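Local atomic coordinates of beta sliding clamp (Borrelia burgdorferi, PDB entry 6DJ8), a protein that probably forms a ring-shaped head-to-tail homodimer around DNA, tethering DNA polymerases and other proteins to it and so conferring processivity. Residues 34-37 and 38-42. Sequence-based numbering, arbitrary orientation.
Sequences LNRN and MNDIW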
# COMPACT_ATOMS: atom_id res chain seq x y z
N LEU A 34 -11.98 14.47 8.13
CA LEU A 34 -10.53 14.64 8.27
C LEU A 34 -10.15 14.45 9.74
O LEU A 34 -10.50 15.28 10.58
CB LEU A 34 -10.11 16.01 7.76
CG LEU A 34 -11.09 17.17 8.02
CD1 LEU A 34 -10.35 18.41 8.48
CD2 LEU A 34 -11.96 17.48 6.79
N ASN A 35 -9.42 13.37 10.04
CA ASN A 35 -9.15 12.95 11.42
C ASN A 35 -7.89 13.65 11.93
O ASN A 35 -6.78 13.13 11.84
CB ASN A 35 -9.01 11.44 11.49
CG ASN A 35 -8.54 10.95 12.85
OD1 ASN A 35 -8.95 11.48 13.89
ND2 ASN A 35 -7.66 9.95 12.85
N ARG A 36 -8.08 14.84 12.50
CA ARG A 36 -6.95 15.57 13.06
C ARG A 36 -6.54 14.98 14.41
O ARG A 36 -5.56 14.24 14.50
CB ARG A 36 -7.27 17.05 13.20
CG ARG A 36 -7.29 17.79 11.88
CD ARG A 36 -7.07 19.29 12.05
NE ARG A 36 -8.06 19.92 12.92
CZ ARG A 36 -9.34 20.10 12.58
NH1 ARG A 36 -9.78 19.68 11.41
NH2 ARG A 36 -10.18 20.69 13.42
N ASN A 37 -7.30 15.30 15.45
CA ASN A 37 -6.90 14.99 16.82
C ASN A 37 -8.11 14.52 17.60
O ASN A 37 -9.25 14.93 17.34
CB ASN A 37 -6.20 16.19 17.49
CG ASN A 37 -7.03 16.84 18.57
OD1 ASN A 37 -7.09 16.34 19.70
ND2 ASN A 37 -7.65 17.97 18.24
N MET A 38 -7.86 13.61 18.54
CA MET A 38 -8.91 12.97 19.32
C MET A 38 -9.75 13.96 20.12
O MET A 38 -10.91 13.67 20.41
CB MET A 38 -8.24 11.95 20.24
CG MET A 38 -9.06 11.39 21.36
SD MET A 38 -7.98 10.33 22.35
CE MET A 38 -9.16 9.58 23.43
N ASN A 39 -9.21 15.14 20.43
CA ASN A 39 -9.98 16.18 21.11
C ASN A 39 -10.79 17.05 20.18
O ASN A 39 -11.49 17.95 20.66
CB ASN A 39 -9.07 17.09 21.95
CG ASN A 39 -8.61 16.42 23.22
OD1 ASN A 39 -9.26 15.50 23.71
ND2 ASN A 39 -7.50 16.90 23.77
N ASP A 40 -10.74 16.80 18.87
CA ASP A 40 -11.40 17.66 17.90
C ASP A 40 -12.82 17.18 17.63
O ASP A 40 -13.03 16.08 17.11
CB ASP A 40 -10.60 17.65 16.60
CG ASP A 40 -11.20 18.54 15.55
OD1 ASP A 40 -12.08 19.36 15.89
OD2 ASP A 40 -10.81 18.38 14.38
N ILE A 41 -13.80 18.04 17.90
CA ILE A 41 -15.19 17.65 17.68
C ILE A 41 -15.47 17.42 16.20
O ILE A 41 -16.41 16.68 15.87
CB ILE A 41 -16.18 18.67 18.25
CG1 ILE A 41 -16.07 20.01 17.54
CG2 ILE A 41 -16.01 18.84 19.76
CD1 ILE A 41 -17.25 20.90 17.80
N TRP A 42 -14.70 18.03 15.30
CA TRP A 42 -14.88 17.81 13.87
C TRP A 42 -14.16 16.56 13.39
O TRP A 42 -14.23 16.23 12.20
CB TRP A 42 -14.42 19.05 13.10
CG TRP A 42 -15.11 20.26 13.61
CD1 TRP A 42 -14.54 21.31 14.27
CD2 TRP A 42 -16.52 20.54 13.56
NE1 TRP A 42 -15.50 22.24 14.61
CE2 TRP A 42 -16.72 21.78 14.19
CE3 TRP A 42 -17.62 19.86 13.03
CZ2 TRP A 42 -17.98 22.36 14.31
CZ3 TRP A 42 -18.87 20.42 13.16
CH2 TRP A 42 -19.04 21.67 13.79
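D40 N donates to N37 O at 2.8 Å with an N-H...O angle of 157°, which closes a type I beta turn over N37 to D40. The side chain of N37 folds over the same turn: its OD1 accepts from N39 N, the donor standing above the amide's carbonyl plane. The modelled separation of these two atoms, 2.5 Å, is shorter than expected for an N-H...O bond, so its exact length is doubtful. This contact comes with an unusual chi1 of 109°, away from the staggered positions. The other branch of the amide, ND2, packs against the methylene of D40, 3.4 Å from its CB, while the amide and carboxylate planes are nearly parallel.

The charged contact is between R36 and D40. NH2 of R36 lies 2.6 Å from D40 OD2, a salt bridge in which the oxygen sits over one face of the guanidinium; the two planes are turned 45° apart. The exact position of OD2 is doubtful because the model crowds it against the guanidinium carbon. At the edges of both flat groups, near their planes, R36 NH2 also approaches W42 CD1, loosely at 4.5 Å.

The carboxylate also serves the backbone. The D40 side chain extends away from its backbone N, which places OD1 to accept a hydrogen bond from W42 N, 3.0 Å away; the N-H comes from above the carboxylate plane. OD2 is further hydrogen-bonded to S43 OG, so the buried carboxylate has W42 N at OD1, and S43 OG and R36 at OD2. S43 OG also bonds R36 N, bridging the two residues.

The W42 ring meets Y140, and M38 reaches T322 of the second subunit. Together, a type I turn followed by an Asx turn at D40 shapes the loop joining helix 19-29 to strand 44-50 in the N-terminal clamp domain.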